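Local coordinates for protein aminotransferase (Neisseria meningitidis Z2491, PDB 3JTX) that probably transfers amino groups between amino acids and keto acids as a class I/II aminotransferase, using pyridoxal phosphate bound covalently as an internal aldimine, at residues F107-L112 / E134-L139; P121-P126 / T169-V174; N127-I132 / I144-C149; V165-K170 / D198-I203. One frame throughout, in Å; residues are numbered along the deposited sequence. Where two conformers were deposited one is given.

Contact 1: F107-L112 / E134-L139; sequences FVQTVL and EGATLL
Val108 and Gln109, neighbours on helix 100-111, both reach the carbonyl of Ala136 on helix 131-139, one with a methyl and the other with an amide. The two helices lie side by side against one face of the central sheet in the alpha/beta/alpha domain of a fold type I aminotransferase. Their short segments run in roughly the same direction, 31° apart, with axes 8.8 Å from each other.

At the nearest backbone approach, Val108 directs CG1 anti to its own nitrogen and thereby lays that methyl alongside the facing helix, 3.5 Å from Ala136 O. The same CG1 meets Ala136 CB at 3.9 Å, a fit consistent with the small side chain opposite. Gln109 starts off to one side of the partner helix, but its chain bends at chi2 (-43°) and swings the amide back. NE2 then donates to Ala136 O over 2.9 Å, with the carbonyl oxygen close to the amide plane while the donor is tilted from the plane of the carbonyl. NE2 also bonds to Phe105 O one turn back on its own helix, so it links the two helices through two carbonyls, which probably restrains the rotation of the amide.

Beneath, Val108, Leu112 and Thr137 all pack on Ile123 of the sheet, while Leu139 touches Tyr273 of the second subunit. The hydroxyl of Thr137 turns back to Tyr133 O in its own helix. Leu112, just past its helix end, places CD1 3.5 Å from Thr137 O.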
loop_
_atom_site.group_PDB
_atom_site.type_symbol
_atom_site.label_atom_id
_atom_site.label_comp_id
_atom_site.label_asym_id
_atom_site.label_seq_id
_atom_site.Cartn_x
_atom_site.Cartn_y
_atom_site.Cartn_z
ATOM N N PHE A 107 -3.135 9.995 1.595
ATOM C CA PHE A 107 -3.243 11.415 1.320
ATOM C C PHE A 107 -3.631 12.199 2.578
ATOM O O PHE A 107 -3.029 13.220 2.902
ATOM C CB PHE A 107 -4.191 11.739 0.155
ATOM C CG PHE A 107 -4.119 13.179 -0.240
ATOM C CD1 PHE A 107 -2.983 13.672 -0.876
ATOM C CD2 PHE A 107 -5.129 14.065 0.100
ATOM C CE1 PHE A 107 -2.852 15.016 -1.181
ATOM C CE2 PHE A 107 -5.010 15.426 -0.213
ATOM C CZ PHE A 107 -3.886 15.897 -0.846
ATOM N N VAL A 108 -4.604 11.685 3.312
ATOM C CA VAL A 108 -5.022 12.297 4.574
ATOM C C VAL A 108 -3.851 12.401 5.564
ATOM O O VAL A 108 -3.638 13.467 6.182
ATOM C CB VAL A 108 -6.213 11.533 5.185
ATOM C CG1 VAL A 108 -6.490 11.987 6.635
ATOM C CG2 VAL A 108 -7.434 11.726 4.300
ATOM N N GLN A 109 -3.056 11.335 5.687
ATOM C CA GLN A 109 -1.913 11.396 6.617
ATOM C C GLN A 109 -0.982 12.573 6.281
ATOM O O GLN A 109 -0.523 13.270 7.197
ATOM C CB GLN A 109 -1.095 10.093 6.656
ATOM C CG GLN A 109 -1.869 8.828 6.961
ATOM C CD GLN A 109 -2.886 8.982 8.077
ATOM O OE1 GLN A 109 -2.524 9.150 9.249
ATOM N NE2 GLN A 109 -4.176 8.924 7.723
ATOM N N THR A 110 -0.728 12.809 4.994
ATOM C CA THR A 110 0.142 13.912 4.564
ATOM C C THR A 110 -0.461 15.304 4.824
ATOM O O THR A 110 0.266 16.288 5.004
ATOM C CB THR A 110 0.484 13.838 3.061
ATOM O OG1 THR A 110 -0.644 14.266 2.281
ATOM C CG2 THR A 110 0.892 12.417 2.637
ATOM N N VAL A 111 -1.782 15.400 4.829
ATOM C CA VAL A 111 -2.448 16.674 5.064
ATOM C C VAL A 111 -2.484 17.046 6.555
ATOM O O VAL A 111 -2.437 18.228 6.903
ATOM C CB VAL A 111 -3.858 16.655 4.436
ATOM C CG1 VAL A 111 -4.658 17.876 4.861
ATOM C CG2 VAL A 111 -3.724 16.563 2.896
ATOM N N LEU A 112 -2.547 16.046 7.430
ATOM C CA LEU A 112 -2.627 16.265 8.867
ATOM C C LEU A 112 -1.206 16.265 9.471
ATOM O O LEU A 112 -0.410 15.367 9.218
ATOM C CB LEU A 112 -3.541 15.203 9.497
ATOM C CG LEU A 112 -4.987 15.182 8.960
ATOM C CD1 LEU A 112 -5.790 14.051 9.566
ATOM C CD2 LEU A 112 -5.709 16.528 9.215
ATOM N N GLU A 134 -13.369 8.450 8.324
ATOM C CA GLU A 134 -13.240 8.568 9.772
ATOM C C GLU A 134 -11.906 8.008 10.263
ATOM O O GLU A 134 -11.182 8.661 11.004
ATOM C CB GLU A 134 -14.380 7.824 10.454
ATOM C CG GLU A 134 -14.277 7.852 11.970
ATOM C CD GLU A 134 -15.242 6.888 12.650
ATOM O OE1 GLU A 134 -15.406 5.724 12.196
ATOM O OE2 GLU A 134 -15.809 7.307 13.666
ATOM N N GLY A 135 -11.581 6.785 9.853
ATOM C CA GLY A 135 -10.343 6.156 10.296
ATOM C C GLY A 135 -9.101 6.938 9.914
ATOM O O GLY A 135 -8.191 7.106 10.724
ATOM N N ALA A 136 -9.056 7.403 8.670
ATOM C CA ALA A 136 -7.884 8.107 8.149
ATOM C C ALA A 136 -7.647 9.388 8.935
ATOM O O ALA A 136 -6.518 9.702 9.320
ATOM C CB ALA A 136 -8.073 8.414 6.639
ATOM N N THR A 137 -8.733 10.122 9.185
ATOM C CA THR A 137 -8.676 11.364 9.930
ATOM C C THR A 137 -8.183 11.133 11.353
ATOM O O THR A 137 -7.219 11.769 11.775
ATOM C CB THR A 137 -10.054 12.060 9.929
ATOM O OG1 THR A 137 -10.428 12.345 8.565
ATOM C CG2 THR A 137 -10.015 13.357 10.778
ATOM N N LEU A 138 -8.812 10.196 12.066
ATOM C CA LEU A 138 -8.480 9.953 13.481
ATOM C C LEU A 138 -7.069 9.376 13.633
ATOM O O LEU A 138 -6.293 9.839 14.474
ATOM C CB LEU A 138 -9.544 9.067 14.152
ATOM C CG LEU A 138 -10.932 9.724 14.309
ATOM C CD1 LEU A 138 -11.949 8.794 14.974
ATOM C CD2 LEU A 138 -10.860 11.062 15.071
ATOM N N LEU A 139 -6.714 8.401 12.803
ATOM C CA LEU A 139 -5.355 7.860 12.849
ATOM C C LEU A 139 -4.306 8.901 12.454
ATOM O O LEU A 139 -3.183 8.823 12.925
ATOM C CB LEU A 139 -5.209 6.588 12.014
ATOM C CG LEU A 139 -5.947 5.384 12.603
ATOM C CD1 LEU A 139 -6.158 4.314 11.532
ATOM C CD2 LEU A 139 -5.197 4.830 13.834
#

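Contact 2: P121-P126 / T169-V174; sequences PAIVSP and TKLVFV
Three backbone hydrogen bonds join these parallel strands: Lys170 N to Ala122 O (2.8 Å), Val124 N to Leu171 O (3.1 Å) and Phe173 N to Val124 O (2.9 Å). Ala122 pairs with Thr169 and Val124 with Val172, leaving one extra residue in 169-174 between the two bridges. This irregularity falls at Lys170, whose psi of -24° departs from the extended form, and the N-H of Leu171 is left buried without a partner. Alpha-carbon contacts supplement the bonds, as where Thr169 CA comes within 3.3 Å of Ala122 O.

Apolar contacts cover both faces. On the one facing helix 100-111, Ile123 and Leu171 lie side by side, and Ile123 CG2, anti to its backbone nitrogen, also approaches Phe173 CE2 at 3.6 Å. Leu171 CD2 sits over the centre of the Phe173 ring, which further stacks with Tyr133. On the opposite face Val124 CB meets Val172 CG2 at 4.0 Å, beneath Trp166. At the strand start Pro121 CB packs on Lys170 CG.

The polar groups that tie the strands thus lie in the sheet plane, while hydrocarbon on both faces suits interior strands of the sheet, enclosed between two helical layers.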
loop_
_atom_site.group_PDB
_atom_site.type_symbol
_atom_site.label_atom_id
_atom_site.label_comp_id
_atom_site.label_asym_id
_atom_site.label_seq_id
_atom_site.Cartn_x
_atom_site.Cartn_y
_atom_site.Cartn_z
ATOM N N PRO A 121 -6.120 20.025 13.770
ATOM C CA PRO A 121 -6.698 20.207 12.442
ATOM C C PRO A 121 -7.976 19.400 12.263
ATOM O O PRO A 121 -8.112 18.320 12.843
ATOM C CB PRO A 121 -5.590 19.713 11.511
ATOM C CG PRO A 121 -4.874 18.677 12.312
ATOM C CD PRO A 121 -4.964 19.109 13.745
ATOM N N ALA A 122 -8.892 19.932 11.455
ATOM C CA ALA A 122 -10.178 19.322 11.202
ATOM C C ALA A 122 -10.293 18.800 9.762
ATOM O O ALA A 122 -9.705 19.354 8.818
ATOM C CB ALA A 122 -11.296 20.322 11.482
ATOM N N ILE A 123 -11.056 17.733 9.609
ATOM C CA ILE A 123 -11.509 17.275 8.288
ATOM C C ILE A 123 -13.020 17.165 8.340
ATOM O O ILE A 123 -13.584 16.779 9.382
ATOM C CB ILE A 123 -10.859 15.929 7.912
ATOM C CG1 ILE A 123 -9.383 16.176 7.560
ATOM C CG2 ILE A 123 -11.606 15.246 6.774
ATOM C CD1 ILE A 123 -8.619 14.937 7.168
ATOM N N VAL A 124 -13.688 17.535 7.243
ATOM C CA VAL A 124 -15.149 17.462 7.172
ATOM C C VAL A 124 -15.565 16.319 6.239
ATOM O O VAL A 124 -15.028 16.198 5.144
ATOM C CB VAL A 124 -15.784 18.778 6.685
ATOM C CG1 VAL A 124 -17.308 18.597 6.539
ATOM C CG2 VAL A 124 -15.495 19.927 7.655
ATOM N N SER A 125 -16.514 15.491 6.697
ATOM C CA SER A 125 -17.022 14.324 5.981
ATOM C C SER A 125 -18.531 14.395 5.832
ATOM O O SER A 125 -19.203 14.962 6.685
ATOM C CB SER A 125 -16.673 13.033 6.750
ATOM O OG SER A 125 -17.351 11.887 6.218
ATOM N N PRO A 126 -19.084 13.792 4.761
ATOM C CA PRO A 126 -20.531 13.626 4.757
ATOM C C PRO A 126 -20.955 12.685 5.885
ATOM O O PRO A 126 -20.111 11.950 6.438
ATOM C CB PRO A 126 -20.803 12.996 3.387
ATOM C CG PRO A 126 -19.538 12.267 3.082
ATOM C CD PRO A 126 -18.469 13.176 3.574
ATOM N N THR A 169 -10.146 23.710 9.096
ATOM C CA THR A 169 -10.417 22.570 8.222
ATOM C C THR A 169 -9.390 22.468 7.102
ATOM O O THR A 169 -9.227 23.396 6.310
ATOM C CB THR A 169 -11.844 22.627 7.643
ATOM O OG1 THR A 169 -12.786 22.483 8.710
ATOM C CG2 THR A 169 -12.077 21.505 6.602
ATOM N N LYS A 170 -8.722 21.318 7.016
ATOM C CA LYS A 170 -7.642 21.120 6.054
ATOM C C LYS A 170 -8.094 20.378 4.810
ATOM O O LYS A 170 -7.472 20.487 3.750
ATOM C CB LYS A 170 -6.484 20.344 6.710
ATOM C CG LYS A 170 -5.959 20.958 8.023
ATOM C CD LYS A 170 -5.400 22.365 7.837
ATOM C CE LYS A 170 -5.106 23.031 9.174
ATOM N NZ LYS A 170 -4.806 24.495 9.027
ATOM N N LEU A 171 -9.162 19.597 4.937
ATOM C CA LEU A 171 -9.638 18.775 3.837
ATOM C C LEU A 171 -11.124 18.515 4.025
ATOM O O LEU A 171 -11.611 18.423 5.152
ATOM C CB LEU A 171 -8.863 17.450 3.783
ATOM C CG LEU A 171 -9.140 16.493 2.625
ATOM C CD1 LEU A 171 -7.869 15.827 2.120
ATOM C CD2 LEU A 171 -10.191 15.441 3.033
ATOM N N VAL A 172 -11.844 18.459 2.911
ATOM C CA VAL A 172 -13.244 18.088 2.903
ATOM C C VAL A 172 -13.387 16.901 1.966
ATOM O O VAL A 172 -12.847 16.924 0.859
ATOM C CB VAL A 172 -14.080 19.283 2.411
ATOM C CG1 VAL A 172 -15.465 18.876 2.033
ATOM C CG2 VAL A 172 -14.088 20.401 3.484
ATOM N N PHE A 173 -14.087 15.853 2.399
ATOM C CA PHE A 173 -14.424 14.724 1.510
ATOM C C PHE A 173 -15.776 14.950 0.827
ATOM O O PHE A 173 -16.725 15.418 1.464
ATOM C CB PHE A 173 -14.570 13.425 2.293
ATOM C CG PHE A 173 -13.291 12.875 2.819
ATOM C CD1 PHE A 173 -12.367 12.316 1.961
ATOM C CD2 PHE A 173 -13.028 12.888 4.180
ATOM C CE1 PHE A 173 -11.180 11.782 2.449
ATOM C CE2 PHE A 173 -11.845 12.343 4.676
ATOM C CZ PHE A 173 -10.932 11.795 3.802
ATOM N N VAL A 174 -15.853 14.612 -0.452
ATOM C CA VAL A 174 -17.122 14.442 -1.167
ATOM C C VAL A 174 -17.183 13.006 -1.697
ATOM O O VAL A 174 -16.191 12.475 -2.176
ATOM C CB VAL A 174 -17.263 15.454 -2.333
ATOM C CG1 VAL A 174 -18.511 15.137 -3.199
ATOM C CG2 VAL A 174 -17.307 16.872 -1.808
#

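Contact 3: N127-I132 / I144-C149; sequences NPFYQI and IHFANC
The amide nitrogen of Asn127 is gripped twice: ND2 donates to Asn148 OD1 across 3.0 Å with an N-H...O angle of 155°, and it also bonds to the backbone carbonyl of Arg361. The two asparagine side chains lie side by side and point the same way, but their amide planes are turned 44° from each other, and ND2 sits tilted from the plane of the accepting carbonyl. Asn127 holds CG anti to its backbone nitrogen, which brings ND2 beside Asn148 OD1. Asn148 in turn is positioned by a bond from its own ND2 to Thr363 OG1.

The backbones are joined next to this amide pair. Cys149 N donates to Asn127 O over 2.9 Å, whereas the bond from Asn127 N to Ala147 O is weak. These links extend the parallel pairing within a beta-alpha-beta unit, in which strand 122-127 leads through helix 131-139 to strand 143-148, the outermost strand of the central sheet in this chain. Immediately after Asn127 a cis peptide to Pro128 turns the chain out of its strand toward the helix.

Below the asparagine, Phe146 packs its CB 3.7 Å from Asn127 CB. Its ring meets that of Phe129 obliquely, with planes 38° apart and centroids separated by 5.2 Å. The closest carbons are Phe146 CE1 and Phe129 CD1, at 3.6 Å, while Phe146 CZ lies over one face of the Phe129 ring, displaced toward its rim. A glycerol, probably from the crystallisation liquor, has its nearest atom about 3 Å from the Phe146 side chain.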
loop_
_atom_site.group_PDB
_atom_site.type_symbol
_atom_site.label_atom_id
_atom_site.label_comp_id
_atom_site.label_asym_id
_atom_site.label_seq_id
_atom_site.Cartn_x
_atom_site.Cartn_y
_atom_site.Cartn_z
ATOM N N ASN A 127 -22.242 12.734 6.227
ATOM C CA ASN A 127 -22.829 11.858 7.244
ATOM C C ASN A 127 -24.254 11.517 6.807
ATOM O O ASN A 127 -25.096 12.419 6.739
ATOM C CB ASN A 127 -22.824 12.549 8.592
ATOM C CG ASN A 127 -23.083 11.606 9.754
ATOM O OD1 ASN A 127 -22.731 10.420 9.718
ATOM N ND2 ASN A 127 -23.667 12.157 10.833
ATOM N N PRO A 128 -24.529 10.229 6.479
ATOM C CA PRO A 128 -23.686 9.026 6.583
ATOM C C PRO A 128 -22.354 9.090 5.829
ATOM O O PRO A 128 -22.243 9.780 4.799
ATOM C CB PRO A 128 -24.576 7.910 6.001
ATOM C CG PRO A 128 -25.946 8.394 6.143
ATOM C CD PRO A 128 -25.859 9.896 5.943
ATOM N N PHE A 129 -21.362 8.362 6.349
ATOM C CA PHE A 129 -19.987 8.436 5.848
ATOM C C PHE A 129 -19.452 7.071 5.421
ATOM O O PHE A 129 -20.035 6.035 5.723
ATOM C CB PHE A 129 -19.067 9.070 6.912
ATOM C CG PHE A 129 -18.940 8.278 8.189
ATOM C CD1 PHE A 129 -19.868 8.425 9.215
ATOM C CD2 PHE A 129 -17.872 7.410 8.384
ATOM C CE1 PHE A 129 -19.757 7.700 10.389
ATOM C CE2 PHE A 129 -17.741 6.692 9.565
ATOM C CZ PHE A 129 -18.693 6.831 10.567
ATOM N N TYR A 130 -18.338 7.093 4.697
ATOM C CA TYR A 130 -17.584 5.886 4.368
ATOM C C TYR A 130 -16.481 5.748 5.394
ATOM O O TYR A 130 -15.736 6.700 5.657
ATOM C CB TYR A 130 -17.004 5.983 2.950
ATOM C CG TYR A 130 -16.189 4.800 2.464
ATOM C CD1 TYR A 130 -16.735 3.522 2.382
ATOM C CD2 TYR A 130 -14.883 4.978 2.010
ATOM C CE1 TYR A 130 -15.979 2.443 1.878
ATOM C CE2 TYR A 130 -14.120 3.904 1.510
ATOM C CZ TYR A 130 -14.664 2.648 1.453
ATOM O OH TYR A 130 -13.884 1.599 0.965
ATOM N N GLN A 131 -16.407 4.550 5.973
ATOM C CA GLN A 131 -15.466 4.159 7.045
ATOM C C GLN A 131 -14.077 4.801 6.991
ATOM O O GLN A 131 -13.599 5.346 8.001
ATOM C CB GLN A 131 -15.317 2.606 7.032
ATOM C CG GLN A 131 -14.801 1.997 5.625
ATOM C CD GLN A 131 -15.577 0.744 5.123
ATOM O OE1 GLN A 131 -14.987 -0.218 4.591
ATOM N NE2 GLN A 131 -16.885 0.760 5.289
ATOM N N ILE A 132 -13.435 4.757 5.819
ATOM C CA ILE A 132 -12.058 5.234 5.650
ATOM C C ILE A 132 -11.932 6.715 6.008
ATOM O O ILE A 132 -10.939 7.129 6.570
ATOM C CB ILE A 132 -11.533 5.005 4.194
ATOM C CG1 ILE A 132 -11.293 3.518 3.931
ATOM C CG2 ILE A 132 -10.246 5.786 3.946
ATOM C CD1 ILE A 132 -10.321 2.878 4.887
ATOM N N ILE A 144 -12.545 14.739 13.239
ATOM C CA ILE A 144 -13.536 14.549 12.174
ATOM C C ILE A 144 -14.839 15.282 12.498
ATOM O O ILE A 144 -15.340 15.215 13.626
ATOM C CB ILE A 144 -13.794 13.058 11.833
ATOM C CG1 ILE A 144 -14.713 12.969 10.600
ATOM C CG2 ILE A 144 -14.381 12.297 13.044
ATOM C CD1 ILE A 144 -14.492 11.770 9.718
ATOM N N HIS A 145 -15.353 16.013 11.507
ATOM C CA HIS A 145 -16.577 16.763 11.637
ATOM C C HIS A 145 -17.513 16.371 10.509
ATOM O O HIS A 145 -17.062 16.003 9.428
ATOM C CB HIS A 145 -16.285 18.261 11.646
ATOM C CG HIS A 145 -15.570 18.715 12.880
ATOM N ND1 HIS A 145 -16.223 19.294 13.946
ATOM C CD2 HIS A 145 -14.265 18.646 13.232
ATOM C CE1 HIS A 145 -15.348 19.582 14.894
ATOM N NE2 HIS A 145 -14.153 19.199 14.486
ATOM N N PHE A 146 -18.815 16.413 10.775
ATOM C CA PHE A 146 -19.810 15.801 9.898
ATOM C C PHE A 146 -20.811 16.798 9.331
ATOM O O PHE A 146 -21.420 17.564 10.070
ATOM C CB PHE A 146 -20.521 14.663 10.652
ATOM C CG PHE A 146 -19.617 13.496 10.958
ATOM C CD1 PHE A 146 -19.218 12.629 9.950
ATOM C CD2 PHE A 146 -19.163 13.268 12.246
ATOM C CE1 PHE A 146 -18.372 11.563 10.222
ATOM C CE2 PHE A 146 -18.318 12.211 12.525
ATOM C CZ PHE A 146 -17.932 11.342 11.518
ATOM N N ALA A 147 -20.940 16.804 8.001
ATOM C CA ALA A 147 -21.976 17.547 7.292
ATOM C C ALA A 147 -23.095 16.560 6.939
ATOM O O ALA A 147 -22.917 15.708 6.060
ATOM C CB ALA A 147 -21.417 18.198 6.032
ATOM N N ASN A 148 -24.231 16.667 7.629
ATOM C CA ASN A 148 -25.344 15.724 7.467
ATOM C C ASN A 148 -26.001 15.816 6.105
ATOM O O ASN A 148 -26.070 16.900 5.511
ATOM C CB ASN A 148 -26.414 15.918 8.548
ATOM C CG ASN A 148 -25.958 15.461 9.913
ATOM O OD1 ASN A 148 -24.931 14.793 10.072
ATOM N ND2 ASN A 148 -26.714 15.851 10.927
ATOM N N CYS A 149 -26.482 14.666 5.632
ATOM C CA CYS A 149 -27.083 14.522 4.307
ATOM C C CYS A 149 -28.550 14.075 4.414
ATOM O O CYS A 149 -28.853 12.886 4.297
ATOM C CB CYS A 149 -26.279 13.498 3.516
ATOM S SG CYS A 149 -24.570 13.992 3.296
#

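Contact 4: V165-K170 / D198-I203; sequences VWKRTK and DKYGFI
Trp166 sets its CB squarely over the face of Tyr200, 3.3 Å from the ring centroid and only 10° from the ring normal, a CH-pi contact. The opposite face of the tyrosine takes CG of its neighbour Lys199, so the ring is clasped between two aliphatic groups. The five-membered ring of the indole is nearly parallel to the phenol but slid aside, so that overlap is slight. At the far end of the indole, Trp166 CZ3 comes within 3.5 Å of Phe202 CE2, which completes an aromatic cluster. A chi1 of 52°, with CG between the backbone nitrogen and the carbonyl carbon, turns the Phe202 ring toward the indole. Phe202 CB packs 3.4 Å from Thr169 O.

Backbone links hold these groups in place. Ile203 N donates almost straight, at 177°, to Lys170 O over 3.0 Å, although it approaches from above the carbonyl plane. A water donates both to Thr169 O (2.8 Å) and to Tyr200 O (2.9 Å), bridging the segments. Further out, Val165 O receives Thr169 OG1 and Arg168 N on opposite faces of its plane, fastening the turn that leaves helix 163-167. On the other segment Gly201, with positive phi, ends helix 187-200 and redirects the chain. Ile203 thereby enters beside Lys170, as expected where the helix of a beta-alpha-beta unit returns to a parallel strand, here joining 169-175 to 203-207.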
loop_
_atom_site.group_PDB
_atom_site.type_symbol
_atom_site.label_atom_id
_atom_site.label_comp_id
_atom_site.label_asym_id
_atom_site.label_seq_id
_atom_site.Cartn_x
_atom_site.Cartn_y
_atom_site.Cartn_z
ATOM N N VAL A 165 -14.704 25.743 13.278
ATOM C CA VAL A 165 -14.229 24.512 12.643
ATOM C C VAL A 165 -13.710 24.797 11.235
ATOM O O VAL A 165 -12.627 24.345 10.882
ATOM C CB VAL A 165 -15.333 23.458 12.575
ATOM C CG1 VAL A 165 -14.865 22.223 11.780
ATOM C CG2 VAL A 165 -15.774 23.075 13.993
ATOM N N TRP A 166 -14.478 25.534 10.425
ATOM C CA TRP A 166 -14.031 25.825 9.048
ATOM C C TRP A 166 -12.632 26.422 9.024
ATOM O O TRP A 166 -11.822 26.053 8.184
ATOM C CB TRP A 166 -14.994 26.745 8.285
ATOM C CG TRP A 166 -16.199 26.067 7.752
ATOM C CD1 TRP A 166 -17.498 26.348 8.064
ATOM C CD2 TRP A 166 -16.236 24.971 6.822
ATOM N NE1 TRP A 166 -18.338 25.488 7.394
ATOM C CE2 TRP A 166 -17.589 24.640 6.618
ATOM C CE3 TRP A 166 -15.254 24.249 6.137
ATOM C CZ2 TRP A 166 -17.986 23.606 5.767
ATOM C CZ3 TRP A 166 -15.644 23.218 5.297
ATOM C CH2 TRP A 166 -17.000 22.903 5.121
ATOM N N LYS A 167 -12.338 27.326 9.960
ATOM C CA LYS A 167 -11.028 27.970 9.988
ATOM C C LYS A 167 -9.872 26.993 10.227
ATOM O O LYS A 167 -8.747 27.291 9.842
ATOM C CB LYS A 167 -11.000 29.091 11.016
ATOM C CG LYS A 167 -11.801 30.319 10.602
ATOM C CD LYS A 167 -11.846 31.358 11.723
ATOM C CE LYS A 167 -12.475 32.664 11.246
ATOM N NZ LYS A 167 -12.441 33.728 12.287
ATOM N N ARG A 168 -10.164 25.841 10.846
ATOM C CA ARG A 168 -9.182 24.786 11.100
ATOM C C ARG A 168 -9.277 23.615 10.103
ATOM O O ARG A 168 -8.595 22.611 10.291
ATOM C CB ARG A 168 -9.393 24.173 12.501
ATOM C CG ARG A 168 -9.349 25.127 13.650
ATOM C CD ARG A 168 -9.344 24.396 15.006
ATOM N NE ARG A 168 -10.684 23.987 15.427
ATOM C CZ ARG A 168 -11.099 22.733 15.589
ATOM N NH1 ARG A 168 -10.298 21.702 15.361
ATOM N NH2 ARG A 168 -12.341 22.510 15.986
ATOM N N THR A 169 -10.146 23.710 9.096
ATOM C CA THR A 169 -10.417 22.570 8.222
ATOM C C THR A 169 -9.390 22.468 7.102
ATOM O O THR A 169 -9.227 23.396 6.310
ATOM C CB THR A 169 -11.844 22.627 7.643
ATOM O OG1 THR A 169 -12.786 22.483 8.710
ATOM C CG2 THR A 169 -12.077 21.505 6.602
ATOM N N LYS A 170 -8.722 21.318 7.016
ATOM C CA LYS A 170 -7.642 21.120 6.054
ATOM C C LYS A 170 -8.094 20.378 4.810
ATOM O O LYS A 170 -7.472 20.487 3.750
ATOM C CB LYS A 170 -6.484 20.344 6.710
ATOM C CG LYS A 170 -5.959 20.958 8.023
ATOM C CD LYS A 170 -5.400 22.365 7.837
ATOM C CE LYS A 170 -5.106 23.031 9.174
ATOM N NZ LYS A 170 -4.806 24.495 9.027
ATOM N N ASP A 198 -12.767 28.727 -1.430
ATOM C CA ASP A 198 -12.170 30.049 -1.644
ATOM C C ASP A 198 -12.097 30.820 -0.350
ATOM O O ASP A 198 -11.177 31.582 -0.142
ATOM C CB ASP A 198 -12.962 30.875 -2.675
ATOM C CG ASP A 198 -12.771 30.363 -4.086
ATOM O OD1 ASP A 198 -11.763 29.691 -4.339
ATOM O OD2 ASP A 198 -13.629 30.619 -4.944
ATOM N N LYS A 199 -13.076 30.616 0.515
ATOM C CA LYS A 199 -13.132 31.331 1.787
ATOM C C LYS A 199 -12.101 30.773 2.785
ATOM O O LYS A 199 -11.395 31.537 3.446
ATOM C CB LYS A 199 -14.549 31.220 2.353
ATOM C CG LYS A 199 -14.811 32.049 3.592
ATOM C CD LYS A 199 -16.312 32.324 3.733
ATOM C CE LYS A 199 -16.664 32.948 5.068
ATOM N NZ LYS A 199 -16.109 34.320 5.214
ATOM N N TYR A 200 -11.993 29.446 2.863
ATOM C CA TYR A 200 -11.244 28.788 3.951
ATOM C C TYR A 200 -9.987 28.026 3.535
ATOM O O TYR A 200 -9.169 27.710 4.392
ATOM C CB TYR A 200 -12.160 27.838 4.721
ATOM C CG TYR A 200 -13.272 28.537 5.444
ATOM C CD1 TYR A 200 -12.995 29.433 6.472
ATOM C CD2 TYR A 200 -14.597 28.300 5.117
ATOM C CE1 TYR A 200 -14.000 30.076 7.141
ATOM C CE2 TYR A 200 -15.627 28.937 5.794
ATOM C CZ TYR A 200 -15.315 29.830 6.806
ATOM O OH TYR A 200 -16.304 30.487 7.492
ATOM N N GLY A 201 -9.834 27.702 2.253
ATOM C CA GLY A 201 -8.566 27.166 1.742
ATOM C C GLY A 201 -8.249 25.683 1.929
ATOM O O GLY A 201 -7.102 25.268 1.718
ATOM N N PHE A 202 -9.240 24.875 2.300
ATOM C CA PHE A 202 -9.047 23.428 2.432
ATOM C C PHE A 202 -8.885 22.761 1.050
ATOM O O PHE A 202 -9.214 23.347 0.028
ATOM C CB PHE A 202 -10.226 22.768 3.160
ATOM C CG PHE A 202 -11.573 23.111 2.577
ATOM C CD1 PHE A 202 -12.040 22.469 1.441
ATOM C CD2 PHE A 202 -12.386 24.072 3.182
ATOM C CE1 PHE A 202 -13.291 22.789 0.907
ATOM C CE2 PHE A 202 -13.626 24.393 2.657
ATOM C CZ PHE A 202 -14.078 23.748 1.512
ATOM N N ILE A 203 -8.396 21.523 1.068
ATOM C CA ILE A 203 -8.271 20.680 -0.105
ATOM C C ILE A 203 -9.567 19.917 -0.232
ATOM O O ILE A 203 -10.158 19.551 0.779
ATOM C CB ILE A 203 -7.095 19.684 0.081
ATOM C CG1 ILE A 203 -5.776 20.447 0.062
ATOM C CG2 ILE A 203 -7.101 18.588 -0.979
ATOM C CD1 ILE A 203 -4.615 19.676 0.699
HETATM O O HOH W 1 -7.626 25.517 5.428
#

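How the contacts relate
From the N terminus, helix 100-111 comes first, and contact 1 closes a short loop through strand 122-127 by pairing that helix with helix 131-139. Contact 2 opens within this loop and closes later at strand 169-175, so the two cross. Contact 3 begins and ends between the segments of contact 2, adding strand 143-148 at the sheet edge, and it crosses contact 1 through helix 131-139. Contact 4 opens at Val165, shares Thr169 and Lys170 with contact 2, and carries the chain through helix 187-200 to strand 203-207. Contact 1 lies on one face of the sheet, and the aromatic cluster of contact 4 on the other.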